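Local coordinates for VirX1 (Cyanophage Syn10, PDB 6QGM), which iodinates diverse substrates as a marine viral member of the flavin-dependent tryptophan halogenase family, at residues F130-F133 / T138-A141; C392-D397 / Q437-W442; S297-S302 / W418-Q423; N374-D377 / A383-D386. All blocks are in the same frame, centred on the assembly; numbering follows the deposited sequence.

Contact 1 of 4, residues F130-F133 / T138-A141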
loop_
_atom_site.group_PDB
_atom_site.type_symbol
_atom_site.label_atom_id
_atom_site.label_comp_id
_atom_site.label_asym_id
_atom_site.label_seq_id
_atom_site.Cartn_x
_atom_site.Cartn_y
_atom_site.Cartn_z
ATOM N N PHE B 130 -3.334 -26.350 16.560
ATOM C CA PHE B 130 -2.573 -25.283 15.856
ATOM C C PHE B 130 -1.655 -24.581 16.861
ATOM O O PHE B 130 -0.430 -24.439 16.574
ATOM C CB PHE B 130 -3.458 -24.253 15.154
ATOM C CG PHE B 130 -2.664 -23.093 14.603
ATOM C CD1 PHE B 130 -1.905 -23.238 13.454
ATOM C CD2 PHE B 130 -2.628 -21.871 15.273
ATOM C CE1 PHE B 130 -1.154 -22.178 12.972
ATOM C CE2 PHE B 130 -1.893 -20.806 14.777
ATOM C CZ PHE B 130 -1.148 -20.966 13.631
ATOM N N ALA B 131 -2.207 -24.151 18.006
ATOM C CA ALA B 131 -1.459 -23.371 19.018
ATOM C C ALA B 131 -0.282 -24.221 19.540
ATOM O O ALA B 131 0.847 -23.706 19.613
ATOM C CB ALA B 131 -2.393 -22.939 20.120
ATOM N N ARG B 132 -0.548 -25.489 19.872
ATOM C CA ARG B 132 0.463 -26.454 20.355
ATOM C C ARG B 132 1.556 -26.589 19.307
ATOM O O ARG B 132 2.719 -26.696 19.689
ATOM C CB ARG B 132 -0.155 -27.830 20.586
ATOM C CG ARG B 132 -1.448 -27.805 21.377
ATOM C CD ARG B 132 -1.460 -28.910 22.394
ATOM N NE ARG B 132 -2.792 -29.048 22.959
ATOM C CZ ARG B 132 -3.679 -29.962 22.603
ATOM N NH1 ARG B 132 -3.388 -30.870 21.682
ATOM N NH2 ARG B 132 -4.858 -29.979 23.197
ATOM N N PHE B 133 1.172 -26.603 18.032
ATOM C CA PHE B 133 2.070 -26.901 16.897
ATOM C C PHE B 133 2.938 -25.684 16.576
ATOM O O PHE B 133 3.901 -25.867 15.849
ATOM C CB PHE B 133 1.265 -27.343 15.675
ATOM C CG PHE B 133 2.095 -27.815 14.504
ATOM C CD1 PHE B 133 2.573 -29.117 14.448
ATOM C CD2 PHE B 133 2.402 -26.960 13.460
ATOM C CE1 PHE B 133 3.342 -29.544 13.372
ATOM C CE2 PHE B 133 3.160 -27.399 12.385
ATOM C CZ PHE B 133 3.633 -28.686 12.337
ATOM N N THR B 138 1.779 -22.463 24.968
ATOM C CA THR B 138 0.489 -23.216 24.961
ATOM C C THR B 138 0.477 -24.319 26.030
ATOM O O THR B 138 -0.542 -24.454 26.720
ATOM C CB THR B 138 0.230 -23.838 23.583
ATOM O OG1 THR B 138 0.414 -22.803 22.613
ATOM C CG2 THR B 138 -1.145 -24.463 23.453
ATOM N N TYR B 139 1.559 -25.084 26.159
ATOM C CA TYR B 139 1.672 -26.227 27.105
ATOM C C TYR B 139 1.638 -25.739 28.557
ATOM O O TYR B 139 0.992 -26.410 29.385
ATOM C CB TYR B 139 2.961 -27.015 26.869
ATOM C CG TYR B 139 3.054 -27.672 25.516
ATOM C CD1 TYR B 139 2.347 -28.827 25.245
ATOM C CD2 TYR B 139 3.870 -27.167 24.523
ATOM C CE1 TYR B 139 2.419 -29.433 24.006
ATOM C CE2 TYR B 139 3.978 -27.783 23.292
ATOM C CZ TYR B 139 3.255 -28.930 23.031
ATOM O OH TYR B 139 3.334 -29.550 21.816
ATOM N N LEU B 140 2.337 -24.641 28.865
ATOM C CA LEU B 140 2.343 -24.015 30.216
ATOM C C LEU B 140 0.896 -23.635 30.563
ATOM O O LEU B 140 0.411 -24.007 31.652
ATOM C CB LEU B 140 3.245 -22.779 30.219
ATOM C CG LEU B 140 4.726 -23.028 29.928
ATOM C CD1 LEU B 140 5.530 -21.719 29.956
ATOM C CD2 LEU B 140 5.312 -24.059 30.897
ATOM N N ALA B 141 0.241 -22.921 29.649
ATOM C CA ALA B 141 -1.154 -22.459 29.772
ATOM C C ALA B 141 -2.060 -23.671 29.977
ATOM O O ALA B 141 -2.875 -23.643 30.898
ATOM C CB ALA B 141 -1.544 -21.676 28.551
#
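Ala131 and Arg132 meet Thr138 and Tyr139 where a short connection joins two consecutive helices, 129-134 and 137-143. Both helices lie within the tryptophan halogenase family fold. The CA atoms of Arg132 and Thr138 are 5.6 Å apart, which brings the end of one helix close against the start of the next.

Apolar packing centres on the methyl of Thr138. Its CG2 stands anti to the backbone N (the OG1 torsion is -50°) and faces the first helix. CG2 is 3.9 Å from Ala131 CB and 3.9 Å from Arg132 CG. The Arg132 and Thr138 side chains cross at about a right angle. Arg132 bends at chi2, and its NE makes a salt bridge with Glu142 on the second helix, so the same side chain spans the connection twice over, by its stem and by its charge. Trp501 and Tyr505 of helix 494-512 also touch Arg132.

Polar atoms lie close as well. Thr138 OG1 is 3.2 Å from Ala131 O, but its hydrogen bond is to Asn135 O, within the turn. That bond ties the start of the second helix to the linker.

The Tyr139 ring reaches back to the first helix, at Arg132. It meets the carbonyl of Arg132 obliquely, and Tyr139 OH lies 3.6 Å from Arg132 O.

Contact 2 of 4, residues C392-D397 / Q437-W442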
loop_
_atom_site.group_PDB
_atom_site.type_symbol
_atom_site.label_atom_id
_atom_site.label_comp_id
_atom_site.label_asym_id
_atom_site.label_seq_id
_atom_site.Cartn_x
_atom_site.Cartn_y
_atom_site.Cartn_z
ATOM N N CYS B 392 -2.556 6.646 17.757
ATOM C CA CYS B 392 -3.317 5.967 18.826
ATOM C C CYS B 392 -4.722 5.637 18.312
ATOM O O CYS B 392 -5.303 4.632 18.764
ATOM C CB CYS B 392 -3.268 6.781 20.112
ATOM S SG CYS B 392 -4.699 7.849 20.357
ATOM N N ASP B 393 -5.226 6.428 17.360
ATOM C CA ASP B 393 -6.452 6.128 16.573
ATOM C C ASP B 393 -6.241 4.863 15.734
ATOM O O ASP B 393 -7.075 3.960 15.816
ATOM C CB ASP B 393 -6.813 7.295 15.666
ATOM C CG ASP B 393 -8.149 7.124 14.978
ATOM O OD1 ASP B 393 -9.174 7.287 15.688
ATOM O OD2 ASP B 393 -8.146 6.806 13.762
ATOM N N HIS B 394 -5.166 4.795 14.942
ATOM C CA HIS B 394 -4.823 3.616 14.096
ATOM C C HIS B 394 -4.862 2.349 14.952
ATOM O O HIS B 394 -5.434 1.334 14.501
ATOM C CB HIS B 394 -3.449 3.768 13.420
ATOM C CG HIS B 394 -3.291 2.867 12.237
ATOM N ND1 HIS B 394 -3.067 1.514 12.357
ATOM C CD2 HIS B 394 -3.376 3.114 10.916
ATOM C CE1 HIS B 394 -3.021 0.963 11.167
ATOM N NE2 HIS B 394 -3.216 1.921 10.262
ATOM N N GLN B 395 -4.281 2.423 16.151
ATOM C CA GLN B 395 -4.077 1.255 17.041
ATOM C C GLN B 395 -5.433 0.723 17.512
ATOM O O GLN B 395 -5.669 -0.492 17.400
ATOM C CB GLN B 395 -3.194 1.632 18.221
ATOM C CG GLN B 395 -3.159 0.548 19.279
ATOM C CD GLN B 395 -1.803 0.421 19.933
ATOM O OE1 GLN B 395 -1.623 0.695 21.124
ATOM N NE2 GLN B 395 -0.838 -0.016 19.135
ATOM N N ILE B 396 -6.294 1.601 18.024
ATOM C CA ILE B 396 -7.602 1.180 18.603
ATOM C C ILE B 396 -8.526 0.697 17.476
ATOM O O ILE B 396 -9.335 -0.198 17.732
ATOM C CB ILE B 396 -8.208 2.287 19.481
ATOM C CG1 ILE B 396 -9.204 1.703 20.476
ATOM C CG2 ILE B 396 -8.804 3.402 18.642
ATOM C CD1 ILE B 396 -9.615 2.659 21.557
ATOM N N ASP B 397 -8.368 1.220 16.262
ATOM C CA ASP B 397 -9.127 0.744 15.072
ATOM C C ASP B 397 -8.660 -0.675 14.710
ATOM O O ASP B 397 -9.533 -1.550 14.448
ATOM C CB ASP B 397 -8.994 1.709 13.887
ATOM C CG ASP B 397 -10.006 2.864 13.928
ATOM O OD1 ASP B 397 -10.893 2.875 14.848
ATOM O OD2 ASP B 397 -9.930 3.742 13.026
ATOM N N GLN B 437 -8.269 1.055 1.960
ATOM C CA GLN B 437 -8.599 1.386 3.374
ATOM C C GLN B 437 -7.320 1.421 4.218
ATOM O O GLN B 437 -6.447 0.569 3.992
ATOM C CB GLN B 437 -9.561 0.344 3.958
ATOM C CG GLN B 437 -11.027 0.699 3.815
ATOM C CD GLN B 437 -11.341 1.289 2.468
ATOM O OE1 GLN B 437 -11.442 2.505 2.310
ATOM N NE2 GLN B 437 -11.481 0.416 1.485
ATOM N N LYS B 438 -7.243 2.351 5.178
ATOM C CA LYS B 438 -6.203 2.358 6.238
ATOM C C LYS B 438 -6.257 1.021 6.978
ATOM O O LYS B 438 -5.206 0.417 7.194
ATOM C CB LYS B 438 -6.411 3.508 7.228
ATOM C CG LYS B 438 -6.002 4.877 6.722
ATOM C CD LYS B 438 -6.250 5.970 7.742
ATOM C CE LYS B 438 -6.543 7.338 7.142
ATOM N NZ LYS B 438 -5.324 8.052 6.685
ATOM N N GLN B 439 -7.452 0.603 7.387
ATOM C CA GLN B 439 -7.690 -0.659 8.122
ATOM C C GLN B 439 -8.195 -1.680 7.098
ATOM O O GLN B 439 -9.412 -1.641 6.781
ATOM C CB GLN B 439 -8.695 -0.432 9.254
ATOM C CG GLN B 439 -8.374 0.740 10.173
ATOM C CD GLN B 439 -7.094 0.539 10.936
ATOM O OE1 GLN B 439 -6.722 -0.589 11.263
ATOM N NE2 GLN B 439 -6.404 1.632 11.238
ATOM N N SER B 440 -7.322 -2.554 6.589
ATOM C CA SER B 440 -7.654 -3.463 5.458
ATOM C C SER B 440 -7.325 -4.938 5.771
ATOM O O SER B 440 -7.031 -5.696 4.829
ATOM C CB SER B 440 -6.977 -2.989 4.193
ATOM O OG SER B 440 -5.571 -3.116 4.305
ATOM N N THR B 441 -7.392 -5.360 7.036
ATOM C CA THR B 441 -7.052 -6.753 7.436
ATOM C C THR B 441 -8.188 -7.684 6.987
ATOM O O THR B 441 -7.849 -8.760 6.467
ATOM C CB THR B 441 -6.629 -6.853 8.909
ATOM O OG1 THR B 441 -7.761 -6.693 9.771
ATOM C CG2 THR B 441 -5.528 -5.869 9.251
ATOM N N TRP B 442 -9.466 -7.287 7.113
ATOM C CA TRP B 442 -10.617 -8.046 6.544
ATOM C C TRP B 442 -10.365 -8.352 5.056
ATOM O O TRP B 442 -10.474 -9.523 4.651
ATOM C CB TRP B 442 -11.939 -7.288 6.709
ATOM C CG TRP B 442 -12.370 -7.044 8.126
ATOM C CD1 TRP B 442 -12.196 -5.903 8.862
ATOM C CD2 TRP B 442 -13.067 -7.974 8.981
ATOM N NE1 TRP B 442 -12.711 -6.071 10.119
ATOM C CE2 TRP B 442 -13.265 -7.322 10.217
ATOM C CE3 TRP B 442 -13.515 -9.294 8.828
ATOM C CZ2 TRP B 442 -13.907 -7.938 11.288
ATOM C CZ3 TRP B 442 -14.156 -9.902 9.884
ATOM C CH2 TRP B 442 -14.343 -9.231 11.096
#
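The imidazole of His394 carries Gln439 NE2 over one face. The amide nitrogen sits 3.2 Å above the ring plane, over its centre, and the amide and ring planes are 59° apart. The amide therefore points its nitrogen at the ring and does not lie flat on it. Lys438 O is placed obliquely to the same ring, 4.0 Å from His394 NE2.

The His394 torsion explains the approach. CG is anti to the backbone N (chi1 -160°), and the ring swings from helix 382-408 toward the 437-440 loop. Gln439 comes from the other side with a chain bent at chi2. Its amide reaches the helix between His394 and Asp397. Gln439 CD packs 3.7 Å from Asp397 CB.

Gln439 OE1 is hydrogen-bonded to Ser398 OG, one turn on from His394. That hydroxyl also lies in bonding reach of His394 O, so its one proton is shared or goes to either acceptor. This contact would limit the rotation of the amide and is consistent with NE2 staying over the ring. The Asp397 carboxylate turns to Lys332, which Asp393 also meets in a salt bridge.

Gln437 and Lys438 bond to the second subunit, and Gln437 also packs on Lys438 of the third. The arrangement is a loop laid against the side of a long helix, just before helix 441-451, at the meeting place of three subunits.

Contact 3 of 4, residues S297-S302 / W418-Q423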
loop_
_atom_site.group_PDB
_atom_site.type_symbol
_atom_site.label_atom_id
_atom_site.label_comp_id
_atom_site.label_asym_id
_atom_site.label_seq_id
_atom_site.Cartn_x
_atom_site.Cartn_y
_atom_site.Cartn_z
ATOM N N SER B 297 -24.913 -7.359 24.904
ATOM C CA SER B 297 -25.552 -6.407 23.976
ATOM C C SER B 297 -26.997 -6.181 24.407
ATOM O O SER B 297 -27.786 -7.142 24.324
ATOM C CB SER B 297 -25.483 -6.922 22.573
ATOM O OG SER B 297 -26.149 -6.059 21.684
ATOM N N SER B 298 -27.318 -4.952 24.826
ATOM C CA SER B 298 -28.671 -4.526 25.258
ATOM C C SER B 298 -29.648 -4.670 24.091
ATOM O O SER B 298 -30.858 -4.828 24.344
ATOM C CB SER B 298 -28.647 -3.124 25.777
ATOM O OG SER B 298 -28.293 -2.227 24.735
ATOM N N ARG B 299 -29.126 -4.633 22.865
ATOM C CA ARG B 299 -29.870 -4.884 21.604
ATOM C C ARG B 299 -30.557 -6.251 21.615
ATOM O O ARG B 299 -31.595 -6.389 20.924
ATOM C CB ARG B 299 -28.916 -4.961 20.408
ATOM C CG ARG B 299 -28.523 -3.644 19.743
ATOM C CD ARG B 299 -28.467 -3.709 18.225
ATOM N NE ARG B 299 -27.111 -3.769 17.692
ATOM C CZ ARG B 299 -26.714 -4.548 16.691
ATOM N NH1 ARG B 299 -25.438 -4.521 16.332
ATOM N NH2 ARG B 299 -27.551 -5.385 16.083
ATOM N N PHE B 300 -29.985 -7.241 22.308
ATOM C CA PHE B 300 -30.424 -8.655 22.206
ATOM C C PHE B 300 -30.921 -9.202 23.550
ATOM O O PHE B 300 -31.491 -10.309 23.519
ATOM C CB PHE B 300 -29.288 -9.504 21.637
ATOM C CG PHE B 300 -28.918 -9.162 20.218
ATOM C CD1 PHE B 300 -29.674 -9.612 19.149
ATOM C CD2 PHE B 300 -27.798 -8.386 19.955
ATOM C CE1 PHE B 300 -29.321 -9.284 17.852
ATOM C CE2 PHE B 300 -27.431 -8.084 18.650
ATOM C CZ PHE B 300 -28.217 -8.502 17.606
ATOM N N VAL B 301 -30.706 -8.503 24.671
ATOM C CA VAL B 301 -31.046 -9.025 26.033
ATOM C C VAL B 301 -31.221 -7.855 27.014
ATOM O O VAL B 301 -30.470 -6.861 26.924
ATOM C CB VAL B 301 -29.989 -10.039 26.521
ATOM C CG1 VAL B 301 -28.647 -9.376 26.821
ATOM C CG2 VAL B 301 -30.467 -10.854 27.708
ATOM N N SER B 302 -32.188 -7.985 27.925
ATOM C CA SER B 302 -32.439 -7.062 29.065
ATOM C C SER B 302 -31.327 -7.201 30.113
ATOM O O SER B 302 -30.642 -8.253 30.138
ATOM C CB SER B 302 -33.768 -7.356 29.688
ATOM O OG SER B 302 -33.742 -8.573 30.436
ATOM N N TRP B 418 -25.831 -14.327 18.143
ATOM C CA TRP B 418 -24.785 -15.049 17.371
ATOM C C TRP B 418 -25.191 -15.121 15.899
ATOM O O TRP B 418 -24.291 -15.037 15.047
ATOM C CB TRP B 418 -24.501 -16.428 17.990
ATOM C CG TRP B 418 -23.653 -16.320 19.218
ATOM C CD1 TRP B 418 -24.038 -16.484 20.513
ATOM C CD2 TRP B 418 -22.270 -15.930 19.252
ATOM N NE1 TRP B 418 -22.987 -16.250 21.353
ATOM C CE2 TRP B 418 -21.889 -15.905 20.611
ATOM C CE3 TRP B 418 -21.318 -15.625 18.272
ATOM C CZ2 TRP B 418 -20.596 -15.573 21.005
ATOM C CZ3 TRP B 418 -20.049 -15.291 18.666
ATOM C CH2 TRP B 418 -19.687 -15.291 20.008
ATOM N N LYS B 419 -26.494 -15.228 15.604
ATOM C CA LYS B 419 -26.992 -15.155 14.206
ATOM C C LYS B 419 -26.588 -13.788 13.637
ATOM O O LYS B 419 -26.116 -13.758 12.488
ATOM C CB LYS B 419 -28.484 -15.459 14.115
ATOM C CG LYS B 419 -28.871 -16.197 12.838
ATOM C CD LYS B 419 -30.357 -16.348 12.623
ATOM C CE LYS B 419 -30.783 -16.235 11.162
ATOM N NZ LYS B 419 -32.114 -15.587 11.010
ATOM N N TRP B 420 -26.687 -12.713 14.432
ATOM C CA TRP B 420 -26.303 -11.349 13.973
ATOM C C TRP B 420 -24.797 -11.289 13.701
ATOM O O TRP B 420 -24.404 -10.749 12.647
ATOM C CB TRP B 420 -26.689 -10.240 14.950
ATOM C CG TRP B 420 -26.322 -8.885 14.413
ATOM C CD1 TRP B 420 -27.026 -8.147 13.503
ATOM C CD2 TRP B 420 -25.127 -8.135 14.690
ATOM N NE1 TRP B 420 -26.356 -6.996 13.193
ATOM C CE2 TRP B 420 -25.193 -6.953 13.923
ATOM C CE3 TRP B 420 -23.996 -8.355 15.489
ATOM C CZ2 TRP B 420 -24.184 -5.988 13.953
ATOM C CZ3 TRP B 420 -23.001 -7.392 15.523
ATOM C CH2 TRP B 420 -23.096 -6.226 14.762
ATOM N N CYS B 421 -23.993 -11.792 14.642
ATOM C CA CYS B 421 -22.511 -11.698 14.621
ATOM C C CYS B 421 -21.936 -12.441 13.405
ATOM O O CYS B 421 -20.967 -11.920 12.833
ATOM C CB CYS B 421 -21.902 -12.248 15.900
ATOM S SG CYS B 421 -22.160 -11.165 17.327
ATOM N N THR B 422 -22.529 -13.580 13.019
ATOM C CA THR B 422 -21.925 -14.574 12.091
ATOM C C THR B 422 -22.600 -14.572 10.724
ATOM O O THR B 422 -21.969 -15.106 9.783
ATOM C CB THR B 422 -21.991 -16.009 12.643
ATOM O OG1 THR B 422 -23.345 -16.382 12.910
ATOM C CG2 THR B 422 -21.172 -16.188 13.903
ATOM N N GLN B 423 -23.836 -14.068 10.610
ATOM C CA GLN B 423 -24.664 -14.277 9.391
ATOM C C GLN B 423 -25.226 -12.957 8.852
ATOM O O GLN B 423 -25.592 -12.956 7.673
ATOM C CB GLN B 423 -25.783 -15.283 9.679
ATOM C CG GLN B 423 -25.279 -16.657 10.114
ATOM C CD GLN B 423 -24.382 -17.303 9.090
ATOM O OE1 GLN B 423 -24.595 -17.159 7.884
ATOM N NE2 GLN B 423 -23.362 -18.015 9.564
#
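Arg299 and Phe300 reach from an irregular loop to Trp420 on a helix. The loop 297-302 joins strand 290-296 to helix 303-314. It is turned back by the bond from Phe300 N to Ser297 O, and Ser302 caps the helix that follows. Segment 418-423 is helical, with a wider pi-type turn at 420-423. The backbones stay well apart, with the CA atoms of Phe300 and Trp420 9.6 Å from each other. Side chains fill the gap.

The Trp420 indole is the shared surface. CG lies anti to the backbone N (chi1 -178°), which extends the ring toward the loop. The guanidinium of Arg299 stands over one face of it. Arg299 CZ is 4.2 Å from the centroid of the six-membered ring and 21° off the normal, a cation-pi contact. The guanidinium plane is nearly perpendicular to the indole, at 86°. It therefore presents an edge, with NH1 above the six-membered ring and NH2 nearer the five-membered one. Bends at chi2 and chi3 bring the Arg299 chain round to this position.

Phe300 packs at the root of the tryptophan. Its CZ is 3.5 Å from Trp420 CB, and the rings meet obliquely, 5.7 Å between the Phe300 and five-membered-ring centroids. Phe300 also touches Asn278.

The contact joins the loop to the helix by cation-pi attraction and apolar packing. Its partners lie at the surface, where the charge of Arg299 can probably also be solvated.

Contact 4 of 4, residues N374-D377 / A383-D386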
loop_
_atom_site.group_PDB
_atom_site.type_symbol
_atom_site.label_atom_id
_atom_site.label_comp_id
_atom_site.label_asym_id
_atom_site.label_seq_id
_atom_site.Cartn_x
_atom_site.Cartn_y
_atom_site.Cartn_z
ATOM N N ASN B 374 10.011 14.036 25.894
ATOM C CA ASN B 374 11.483 13.825 25.997
ATOM C C ASN B 374 12.183 14.176 24.683
ATOM O O ASN B 374 13.420 14.138 24.644
ATOM C CB ASN B 374 11.843 12.398 26.415
ATOM C CG ASN B 374 11.451 12.125 27.846
ATOM O OD1 ASN B 374 11.173 13.058 28.601
ATOM N ND2 ASN B 374 11.399 10.858 28.212
ATOM N N GLN B 375 11.427 14.567 23.662
ATOM C CA GLN B 375 11.968 14.900 22.323
ATOM C C GLN B 375 12.748 16.224 22.421
ATOM O O GLN B 375 13.959 16.188 22.186
ATOM C CB GLN B 375 10.796 14.864 21.337
ATOM C CG GLN B 375 11.202 14.699 19.888
ATOM C CD GLN B 375 11.798 13.357 19.536
ATOM O OE1 GLN B 375 13.008 13.244 19.393
ATOM N NE2 GLN B 375 10.970 12.340 19.351
ATOM N N ARG B 376 12.110 17.346 22.782
ATOM C CA ARG B 376 12.792 18.674 22.886
ATOM C C ARG B 376 12.366 19.399 24.165
ATOM O O ARG B 376 11.814 20.502 24.097
ATOM C CB ARG B 376 12.546 19.510 21.627
ATOM C CG ARG B 376 13.044 18.853 20.347
ATOM C CD ARG B 376 12.693 19.613 19.102
ATOM N NE ARG B 376 11.306 19.440 18.686
ATOM C CZ ARG B 376 10.795 19.977 17.591
ATOM N NH1 ARG B 376 11.554 20.686 16.762
ATOM N NH2 ARG B 376 9.522 19.771 17.304
ATOM N N ASP B 377 12.635 18.762 25.305
ATOM C CA ASP B 377 12.475 19.315 26.677
ATOM C C ASP B 377 11.043 19.799 26.893
ATOM O O ASP B 377 10.877 20.801 27.564
ATOM C CB ASP B 377 13.512 20.415 26.908
ATOM C CG ASP B 377 13.572 20.919 28.333
ATOM O OD1 ASP B 377 13.287 20.122 29.242
ATOM O OD2 ASP B 377 13.891 22.111 28.514
ATOM N N ALA B 383 1.929 19.325 14.563
ATOM C CA ALA B 383 2.271 18.167 13.704
ATOM C C ALA B 383 2.462 16.910 14.571
ATOM O O ALA B 383 1.927 15.854 14.207
ATOM C CB ALA B 383 3.495 18.478 12.891
ATOM N N GLU B 384 3.176 17.021 15.697
ATOM C CA GLU B 384 3.474 15.873 16.599
ATOM C C GLU B 384 2.184 15.435 17.303
ATOM O O GLU B 384 1.935 14.218 17.392
ATOM C CB GLU B 384 4.591 16.234 17.588
ATOM C CG GLU B 384 5.969 16.382 16.954
ATOM C CD GLU B 384 7.008 17.136 17.783
ATOM O OE1 GLU B 384 7.043 18.381 17.657
ATOM O OE2 GLU B 384 7.789 16.498 18.562
ATOM N N ARG B 385 1.381 16.382 17.777
ATOM C CA ARG B 385 0.093 16.091 18.466
ATOM C C ARG B 385 -0.881 15.413 17.488
ATOM O O ARG B 385 -1.575 14.464 17.905
ATOM C CB ARG B 385 -0.482 17.385 19.055
ATOM C CG ARG B 385 0.385 17.989 20.152
ATOM C CD ARG B 385 -0.303 19.094 20.918
ATOM N NE ARG B 385 -0.459 20.306 20.151
ATOM C CZ ARG B 385 0.468 21.232 19.979
ATOM N NH1 ARG B 385 1.666 21.103 20.522
ATOM N NH2 ARG B 385 0.185 22.291 19.240
ATOM N N ASP B 386 -0.926 15.880 16.235
ATOM C CA ASP B 386 -1.700 15.257 15.124
ATOM C C ASP B 386 -1.169 13.836 14.897
ATOM O O ASP B 386 -2.001 12.924 14.735
ATOM C CB ASP B 386 -1.684 16.150 13.879
ATOM C CG ASP B 386 -2.513 17.423 14.050
ATOM O OD1 ASP B 386 -3.253 17.498 15.037
ATOM O OD2 ASP B 386 -2.428 18.337 13.193
#
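Arg376 and Glu384 form a buried salt bridge across the short connection between helices 360-373 and 382-408. Arg376 NH2 donates to Glu384 OE1 at 2.9 Å, with an N-H...O angle of 131°, so the bond is bent. The oxygen lies 8° out of the guanidinium plane, at its edge. On the acid side the donor lies above the carboxylate, 38° out of its plane.

The Glu384 chain is extended beyond CG and carries its carboxylate out from the helix to the loop. OE1 also accepts a hydrogen bond from Thr381 OG1. Two donors thus grip this oxygen and restrain the carboxylate. Gln375 adds a looser touch, with CG 4.1 Å from Glu384 OE2.

The other terminal nitrogen of Arg376 turns to the second subunit, where NH1 bonds to Tyr409 O and His469 O. Gln375 OE1 accepts from Arg472 N of that subunit. Glu384 probably offsets the charge of this buried arginine and helps to position it for the neighbouring chain. The bridge runs from the loop just after helix 360-373 to the first turn of helix 382-408, beside the second subunit.

In the fold
Contacts 1 and 4 are buried and local, each closing a short helix-to-helix connection. Contacts 2 and 3 join parts farther apart in sequence and lie at the surface. Their chemistry differs. Contact 1 is a threonine methyl against side-chain carbons, with hydroxyls near backbone carbonyls, contact 4 a salt bridge, contact 3 a cation-pi pair with apolar packing, and contact 2 an amide over an imidazole. Contacts 2 and 4 share helix 382-408, with centres 23 Å apart, and both touch the second subunit. Helix 416-424 of contact 3 follows that helix in the chain and meets the third subunit. No other subunit touches the segments of contact 1, about 42 Å from contact 4 between centres.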